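Local atomic coordinates of glyoxylate-induced Protein (Pseudomonas aeruginosa, PDB entry 1SQ4), a protein that is a double beta-barrel protein of the cupin superfamily, of unestablished function but possibly a ureidoglycine aminohydrolase. Residues R59-F64 and W241-C246; I72-P77 and G133-F138. All blocks are in the same frame, centred on the assembly; numbering follows the deposited sequence.

Interaction 1. Residues R59-F64 and W241-C246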
ATOM      1  N   ARG A  59       5.543  19.427  17.037  1.00 16.29           N
ATOM      2  CA  ARG A  59       5.323  19.137  15.618  1.00 15.87           C
ATOM      3  C   ARG A  59       5.529  17.657  15.259  1.00 16.22           C
ATOM      4  O   ARG A  59       6.265  17.337  14.313  1.00 18.21           O
ATOM      5  CB  ARG A  59       6.250  19.997  14.745  1.00 12.89           C
ATOM      6  CG  ARG A  59       6.078  21.480  14.948  1.00 10.01           C
ATOM      7  CD  ARG A  59       6.635  22.268  13.776  1.00  7.79           C
ATOM      8  NE  ARG A  59       8.098  22.311  13.735  1.00  6.84           N
ATOM      9  CZ  ARG A  59       8.860  22.905  14.652  1.00  4.48           C
ATOM     10  NH1 ARG A  59       8.300  23.511  15.694  1.00  3.72           N
ATOM     11  NH2 ARG A  59      10.177  22.890  14.522  1.00  1.00           N
ATOM     12  N   PRO A  60       4.876  16.742  15.988  1.00 14.27           N
ATOM     13  CA  PRO A  60       5.027  15.313  15.710  1.00 14.24           C
ATOM     14  C   PRO A  60       4.686  14.980  14.266  1.00 14.49           C
ATOM     15  O   PRO A  60       5.294  14.101  13.649  1.00 15.08           O
ATOM     16  CB  PRO A  60       4.042  14.666  16.676  1.00 14.02           C
ATOM     17  CG  PRO A  60       3.914  15.667  17.780  1.00 14.38           C
ATOM     18  CD  PRO A  60       3.863  16.963  17.027  1.00 14.45           C
ATOM     19  N   LEU A  61       3.699  15.693  13.740  1.00 14.37           N
ATOM     20  CA  LEU A  61       3.225  15.481  12.379  1.00 15.23           C
ATOM     21  C   LEU A  61       2.964  16.824  11.741  1.00 16.33           C
ATOM     22  O   LEU A  61       2.725  17.815  12.432  1.00 15.35           O
ATOM     23  CB  LEU A  61       1.929  14.667  12.405  1.00 15.01           C
ATOM     24  CG  LEU A  61       1.857  13.246  11.844  1.00 14.16           C
ATOM     25  CD1 LEU A  61       3.079  12.423  12.208  1.00 11.99           C
ATOM     26  CD2 LEU A  61       0.590  12.614  12.368  1.00 13.00           C
ATOM     27  N   SER A  62       2.996  16.856  10.416  1.00 19.00           N
ATOM     28  CA  SER A  62       2.782  18.104   9.696  1.00 21.93           C
ATOM     29  C   SER A  62       1.365  18.625   9.883  1.00 23.33           C
ATOM     30  O   SER A  62       0.495  17.932  10.410  1.00 24.04           O
ATOM     31  CB  SER A  62       3.053  17.907   8.202  1.00 24.10           C
ATOM     32  OG  SER A  62       1.960  17.266   7.559  1.00 27.09           O
ATOM     33  N   GLY A  63       1.144  19.862   9.459  1.00 24.53           N
ATOM     34  CA  GLY A  63      -0.179  20.438   9.569  1.00 26.90           C
ATOM     35  C   GLY A  63      -0.466  21.173  10.860  1.00 28.62           C
ATOM     36  O   GLY A  63       0.408  21.830  11.416  1.00 30.82           O
ATOM     37  N   PHE A  64      -1.702  21.061  11.335  1.00 29.37           N
ATOM     38  CA  PHE A  64      -2.115  21.741  12.552  1.00 29.33           C
ATOM     39  C   PHE A  64      -1.543  21.070  13.790  1.00 27.97           C
ATOM     40  O   PHE A  64      -2.233  20.329  14.492  1.00 26.37           O
ATOM     41  CB  PHE A  64      -3.648  21.796  12.625  1.00 32.10           C
ATOM     42  CG  PHE A  64      -4.182  22.787  13.637  1.00 34.29           C
ATOM     43  CD1 PHE A  64      -4.282  22.451  14.983  1.00 34.12           C
ATOM     44  CD2 PHE A  64      -4.594  24.060  13.233  1.00 35.44           C
ATOM     45  CE1 PHE A  64      -4.789  23.361  15.910  1.00 36.30           C
ATOM     46  CE2 PHE A  64      -5.103  24.977  14.155  1.00 35.13           C
ATOM     47  CZ  PHE A  64      -5.199  24.627  15.494  1.00 35.22           C
ATOM     48  N   TRP A 241       0.858  11.037  19.230  1.00  5.86           N
ATOM     49  CA  TRP A 241       0.214  12.271  18.807  1.00  6.67           C
ATOM     50  C   TRP A 241      -0.985  11.953  17.942  1.00  7.07           C
ATOM     51  O   TRP A 241      -0.857  11.240  16.950  1.00  7.87           O
ATOM     52  CB  TRP A 241       1.174  13.147  18.013  1.00  8.44           C
ATOM     53  CG  TRP A 241       0.493  14.344  17.445  1.00  9.03           C
ATOM     54  CD1 TRP A 241       0.068  14.512  16.170  1.00  9.03           C
ATOM     55  CD2 TRP A 241       0.076  15.509  18.166  1.00  9.26           C
ATOM     56  NE1 TRP A 241      -0.593  15.711  16.043  1.00  9.93           N
ATOM     57  CE2 TRP A 241      -0.598  16.345  17.254  1.00  8.09           C
ATOM     58  CE3 TRP A 241       0.216  15.927  19.494  1.00  7.42           C
ATOM     59  CZ2 TRP A 241      -1.144  17.566  17.626  1.00  6.28           C
ATOM     60  CZ3 TRP A 241      -0.325  17.139  19.868  1.00  5.46           C
ATOM     61  CH2 TRP A 241      -0.991  17.949  18.935  1.00  7.97           C
ATOM     62  N   LEU A 242      -2.141  12.496  18.313  1.00  8.43           N
ATOM     63  CA  LEU A 242      -3.382  12.276  17.574  1.00  7.09           C
ATOM     64  C   LEU A 242      -3.836  13.506  16.789  1.00  8.88           C
ATOM     65  O   LEU A 242      -3.847  14.613  17.322  1.00  8.67           O
ATOM     66  CB  LEU A 242      -4.481  11.838  18.530  1.00  6.60           C
ATOM     67  CG  LEU A 242      -4.360  10.379  18.968  1.00  6.93           C
ATOM     68  CD1 LEU A 242      -3.914  10.267  20.406  1.00  4.00           C
ATOM     69  CD2 LEU A 242      -5.722   9.718  18.780  1.00  9.12           C
ATOM     70  N   ARG A 243      -4.227  13.288  15.529  1.00 10.60           N
ATOM     71  CA  ARG A 243      -4.655  14.343  14.605  1.00 11.68           C
ATOM     72  C   ARG A 243      -6.036  14.948  14.804  1.00 13.88           C
ATOM     73  O   ARG A 243      -6.193  16.177  14.730  1.00 17.94           O
ATOM     74  CB  ARG A 243      -4.563  13.857  13.150  1.00 11.23           C
ATOM     75  CG  ARG A 243      -3.312  14.289  12.393  1.00 12.23           C
ATOM     76  CD  ARG A 243      -3.579  15.380  11.349  1.00 13.59           C
ATOM     77  NE  ARG A 243      -2.338  15.872  10.755  1.00 15.56           N
ATOM     78  CZ  ARG A 243      -1.538  15.134   9.990  1.00 16.10           C
ATOM     79  NH1 ARG A 243      -0.417  15.650   9.493  1.00 16.37           N
ATOM     80  NH2 ARG A 243      -1.874  13.883   9.710  1.00 16.12           N
ATOM     81  N   ALA A 244      -7.032  14.103  15.023  1.00 12.77           N
ATOM     82  CA  ALA A 244      -8.409  14.562  15.212  1.00 13.87           C
ATOM     83  C   ALA A 244      -9.328  13.457  14.749  1.00 15.07           C
ATOM     84  O   ALA A 244      -9.137  12.876  13.679  1.00 16.16           O
ATOM     85  CB  ALA A 244      -8.700  15.829  14.420  1.00 10.07           C
ATOM     86  N   PHE A 245     -10.323  13.179  15.579  1.00 14.91           N
ATOM     87  CA  PHE A 245     -11.284  12.138  15.319  1.00 14.10           C
ATOM     88  C   PHE A 245     -10.593  10.797  15.223  1.00 13.06           C
ATOM     89  O   PHE A 245     -11.235   9.785  14.976  1.00 15.10           O
ATOM     90  CB  PHE A 245     -12.042  12.443  14.039  1.00 16.46           C
ATOM     91  CG  PHE A 245     -12.850  13.689  14.107  1.00 18.13           C
ATOM     92  CD1 PHE A 245     -14.013  13.737  14.867  1.00 18.99           C
ATOM     93  CD2 PHE A 245     -12.441  14.825  13.421  1.00 19.99           C
ATOM     94  CE1 PHE A 245     -14.771  14.903  14.936  1.00 20.11           C
ATOM     95  CE2 PHE A 245     -13.187  15.999  13.482  1.00 20.46           C
ATOM     96  CZ  PHE A 245     -14.353  16.036  14.244  1.00 21.61           C
ATOM     97  N   CYS A 246      -9.282  10.786  15.427  1.00 10.38           N
ATOM     98  CA  CYS A 246      -8.533   9.537  15.379  1.00 10.85           C
ATOM     99  C   CYS A 246      -9.067   8.573  16.443  1.00 10.43           C
ATOM    100  O   CYS A 246      -9.024   8.871  17.632  1.00 12.19           O
ATOM    101  CB  CYS A 246      -7.053   9.802  15.632  1.00 11.18           C
ATOM    102  SG  CYS A 246      -6.045   8.302  15.588  1.00 11.20           S
TER
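W241 meets P60 at the start of the contact, with the proline ring lying crosswise over one face of the indole. P60 CG stands 3.5 Å above the ring plane, offset toward its rim, and P60 CB also reaches W241 CB at 3.5 Å. With CG anti to the backbone N (chi1 174°), the indole is placed beside the loop 59-64, where L61 CB approaches W241 CD1 obliquely at 4.2 Å. The carbonyl oxygen of F64 lies near the indole plane, 4.3 Å from W241 CZ2.

Two residues on, R243 supplies the polar half. Its chain bends at chi2 (-107°) and carries the guanidinium back to the loop, where NH1 donates to S62 O at 2.6 Å. The bond is fairly straight, 162° at the hydrogen, and the acceptor lies close to the guanidinium plane, although the donor stands above the plane of the S62 carbonyl. L61 CD2 rests over one guanidinium face, 3.8 Å from R243 NH2, and R243 also packs on S62 of a second subunit.

The loop, which joins strands 52-57 and 69-76 of the N-terminal cupin half, is thus laid against strand 239-244 of the C-terminal half, which runs between 30-33 and 212-220.

Interaction 2. Residues I72-P77 and G133-F138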
ATOM      1  N   ILE A  72      11.256  18.148  27.944  1.00  3.36           N
ATOM      2  CA  ILE A  72      11.550  17.311  29.094  1.00  4.73           C
ATOM      3  C   ILE A  72      12.920  17.802  29.536  1.00  6.65           C
ATOM      4  O   ILE A  72      13.958  17.431  28.974  1.00  6.32           O
ATOM      5  CB  ILE A  72      11.558  15.795  28.745  1.00  4.36           C
ATOM      6  CG1 ILE A  72      10.149  15.343  28.343  1.00  5.21           C
ATOM      7  CG2 ILE A  72      11.954  14.980  29.961  1.00  3.14           C
ATOM      8  CD1 ILE A  72      10.027  13.857  28.007  1.00  5.72           C
ATOM      9  N   VAL A  73      12.893  18.675  30.540  1.00  7.46           N
ATOM     10  CA  VAL A  73      14.088  19.314  31.063  1.00  7.27           C
ATOM     11  C   VAL A  73      14.833  18.605  32.175  1.00  6.43           C
ATOM     12  O   VAL A  73      14.249  18.149  33.141  1.00  7.90           O
ATOM     13  CB  VAL A  73      13.752  20.728  31.527  1.00  6.93           C
ATOM     14  CG1 VAL A  73      14.995  21.411  32.054  1.00  8.37           C
ATOM     15  CG2 VAL A  73      13.162  21.506  30.371  1.00  7.34           C
ATOM     16  N   GLU A  74      16.143  18.538  32.024  1.00  7.15           N
ATOM     17  CA  GLU A  74      16.994  17.908  33.005  1.00  8.76           C
ATOM     18  C   GLU A  74      17.909  18.979  33.579  1.00  9.38           C
ATOM     19  O   GLU A  74      18.732  19.575  32.865  1.00  9.49           O
ATOM     20  CB  GLU A  74      17.820  16.801  32.337  1.00 11.63           C
ATOM     21  CG  GLU A  74      18.934  16.207  33.195  1.00 14.58           C
ATOM     22  CD  GLU A  74      19.820  15.219  32.435  1.00 17.70           C
ATOM     23  OE1 GLU A  74      20.948  14.960  32.888  1.00 20.84           O
ATOM     24  OE2 GLU A  74      19.399  14.687  31.392  1.00 19.94           O
ATOM     25  N   LEU A  75      17.745  19.252  34.865  1.00  9.45           N
ATOM     26  CA  LEU A  75      18.588  20.240  35.521  1.00 10.72           C
ATOM     27  C   LEU A  75      19.586  19.540  36.401  1.00 10.54           C
ATOM     28  O   LEU A  75      19.232  18.681  37.206  1.00 11.10           O
ATOM     29  CB  LEU A  75      17.768  21.179  36.391  1.00  9.31           C
ATOM     30  CG  LEU A  75      16.748  21.998  35.632  1.00 10.07           C
ATOM     31  CD1 LEU A  75      15.954  22.825  36.625  1.00 10.39           C
ATOM     32  CD2 LEU A  75      17.450  22.868  34.606  1.00 10.41           C
ATOM     33  N   ALA A  76      20.840  19.915  36.236  1.00 12.01           N
ATOM     34  CA  ALA A  76      21.896  19.353  37.039  1.00 13.11           C
ATOM     35  C   ALA A  76      21.872  20.168  38.313  1.00 15.26           C
ATOM     36  O   ALA A  76      21.218  21.212  38.387  1.00 15.97           O
ATOM     37  CB  ALA A  76      23.226  19.518  36.345  1.00 11.09           C
ATOM     38  N   PRO A  77      22.582  19.702  39.341  1.00 16.98           N
ATOM     39  CA  PRO A  77      22.568  20.478  40.572  1.00 18.03           C
ATOM     40  C   PRO A  77      22.895  21.936  40.296  1.00 19.83           C
ATOM     41  O   PRO A  77      23.780  22.244  39.495  1.00 20.08           O
ATOM     42  CB  PRO A  77      23.619  19.780  41.416  1.00 17.14           C
ATOM     43  CG  PRO A  77      23.436  18.348  41.019  1.00 18.25           C
ATOM     44  CD  PRO A  77      23.327  18.444  39.511  1.00 17.25           C
ATOM     45  N   GLY A 133      21.374  18.116  45.443  1.00 14.37           N
ATOM     46  CA  GLY A 133      22.637  17.623  44.926  1.00 16.37           C
ATOM     47  C   GLY A 133      22.403  16.580  43.853  1.00 18.83           C
ATOM     48  O   GLY A 133      23.343  16.044  43.273  1.00 19.52           O
ATOM     49  N   GLN A 134      21.134  16.289  43.595  1.00 20.59           N
ATOM     50  CA  GLN A 134      20.763  15.314  42.582  1.00 20.88           C
ATOM     51  C   GLN A 134      20.051  15.986  41.402  1.00 19.94           C
ATOM     52  O   GLN A 134      19.409  17.029  41.565  1.00 19.59           O
ATOM     53  CB  GLN A 134      19.847  14.258  43.186  1.00 23.30           C
ATOM     54  CG  GLN A 134      20.431  12.873  43.124  1.00 28.68           C
ATOM     55  CD  GLN A 134      21.603  12.717  44.061  1.00 32.07           C
ATOM     56  OE1 GLN A 134      22.473  11.862  43.853  1.00 32.75           O
ATOM     57  NE2 GLN A 134      21.629  13.539  45.119  1.00 33.76           N
ATOM     58  N   HIS A 135      20.161  15.388  40.220  1.00 16.63           N
ATOM     59  CA  HIS A 135      19.513  15.952  39.052  1.00 14.81           C
ATOM     60  C   HIS A 135      18.016  15.936  39.218  1.00 13.75           C
ATOM     61  O   HIS A 135      17.471  15.211  40.051  1.00 13.42           O
ATOM     62  CB  HIS A 135      19.875  15.184  37.787  1.00 15.36           C
ATOM     63  CG  HIS A 135      21.307  15.327  37.385  1.00 16.75           C
ATOM     64  ND1 HIS A 135      21.723  15.224  36.077  1.00 18.04           N
ATOM     65  CD2 HIS A 135      22.420  15.554  38.118  1.00 17.36           C
ATOM     66  CE1 HIS A 135      23.032  15.383  36.020  1.00 17.06           C
ATOM     67  NE2 HIS A 135      23.480  15.585  37.243  1.00 18.63           N
ATOM     68  N   THR A 136      17.348  16.754  38.424  1.00 12.50           N
ATOM     69  CA  THR A 136      15.900  16.822  38.484  1.00 12.51           C
ATOM     70  C   THR A 136      15.363  16.798  37.058  1.00 11.18           C
ATOM     71  O   THR A 136      16.002  17.295  36.137  1.00 12.79           O
ATOM     72  CB  THR A 136      15.447  18.096  39.213  1.00  9.72           C
ATOM     73  OG1 THR A 136      16.048  18.121  40.507  1.00  9.43           O
ATOM     74  CG2 THR A 136      13.939  18.117  39.372  1.00  9.22           C
ATOM     75  N   ARG A 137      14.189  16.217  36.871  1.00  9.15           N
ATOM     76  CA  ARG A 137      13.630  16.147  35.539  1.00  8.14           C
ATOM     77  C   ARG A 137      12.148  16.439  35.550  1.00  7.33           C
ATOM     78  O   ARG A 137      11.392  15.863  36.336  1.00  8.61           O
ATOM     79  CB  ARG A 137      13.911  14.766  34.946  1.00  8.86           C
ATOM     80  CG  ARG A 137      15.399  14.391  34.966  1.00  8.03           C
ATOM     81  CD  ARG A 137      15.640  13.065  34.284  1.00 10.77           C
ATOM     82  NE  ARG A 137      17.045  12.888  33.951  1.00 12.92           N
ATOM     83  CZ  ARG A 137      17.985  12.578  34.831  1.00 13.43           C
ATOM     84  NH1 ARG A 137      17.671  12.396  36.105  1.00 12.22           N
ATOM     85  NH2 ARG A 137      19.248  12.484  34.441  1.00 14.89           N
ATOM     86  N   PHE A 138      11.733  17.349  34.681  1.00  6.54           N
ATOM     87  CA  PHE A 138      10.326  17.711  34.598  1.00  6.45           C
ATOM     88  C   PHE A 138       9.860  17.977  33.178  1.00  5.79           C
ATOM     89  O   PHE A 138      10.666  18.187  32.279  1.00  6.39           O
ATOM     90  CB  PHE A 138      10.031  18.953  35.447  1.00  3.71           C
ATOM     91  CG  PHE A 138      10.756  20.197  34.990  1.00  2.07           C
ATOM     92  CD1 PHE A 138      12.099  20.385  35.294  1.00  1.36           C
ATOM     93  CD2 PHE A 138      10.072  21.215  34.327  1.00  1.91           C
ATOM     94  CE1 PHE A 138      12.746  21.554  34.939  1.00  1.00           C
ATOM     95  CE2 PHE A 138      10.713  22.387  33.966  1.00  1.00           C
ATOM     96  CZ  PHE A 138      12.044  22.561  34.280  1.00  1.00           C
TER
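V73 and F138 pack closely beside each other on the face they share with L75 and T136. V73 CB sits over the phenyl face in a CH-pi contact, 4.0 Å from the ring centroid, while L75 CD1 comes to the ring edge, 3.8 Å from F138 CE1. A chi1 of 63° sets the F138 ring between its own backbone N and carbonyl carbon, leaning it toward V73; L94, V96 and L101 pack against it too. Strands 72-76 and 136-138 run antiparallel, their axes 4.8 Å apart, and belong to the larger sheet of the N-terminal cupin barrel. V73-F138 and L75-T136 are hydrogen-bonded pairs, with L75 N to T136 O at 2.9 Å, whereas E74-R137 is a non-hydrogen-bonded pair.

On the other face the chemistry is polar. E74 OE1 accepts from H135 ND1 at 3.3 Å, on its anti side, tilted out of the carboxylate plane but within the imidazole plane, and makes a long salt bridge of 3.4 Å with R137 NH2. R53 and E98 extend this charge network, pairing with E74 and R137 respectively. Toward solvent the bridges give way to looser contacts round H135: A76 CA stands over the ring centre in a CH-pi contact, P77 CD approaches H135 CD2 at 3.3 Å, and P77 CG borders the exposed G133.

Interaction 2 is nested within the chain span closed by interaction 1, yet their centres are 30 Å apart, on opposite sides of the chain's centre. The pairing of 72-77 with 133-138 stays inside one cupin barrel and rests on regular backbone bonding, burying 566 Å². By contrast, 59-64 with 241-246 joins a loop of one barrel to a strand of the other, burying 326 Å² through side-chain packing and one bond from an arginine to a backbone carbonyl. Both are partly buried, but in different settings: other subunits adjoin interaction 1, whereas none touches interaction 2, whose bridged strand pairs are buried on both faces and whose 133-134 end is exposed.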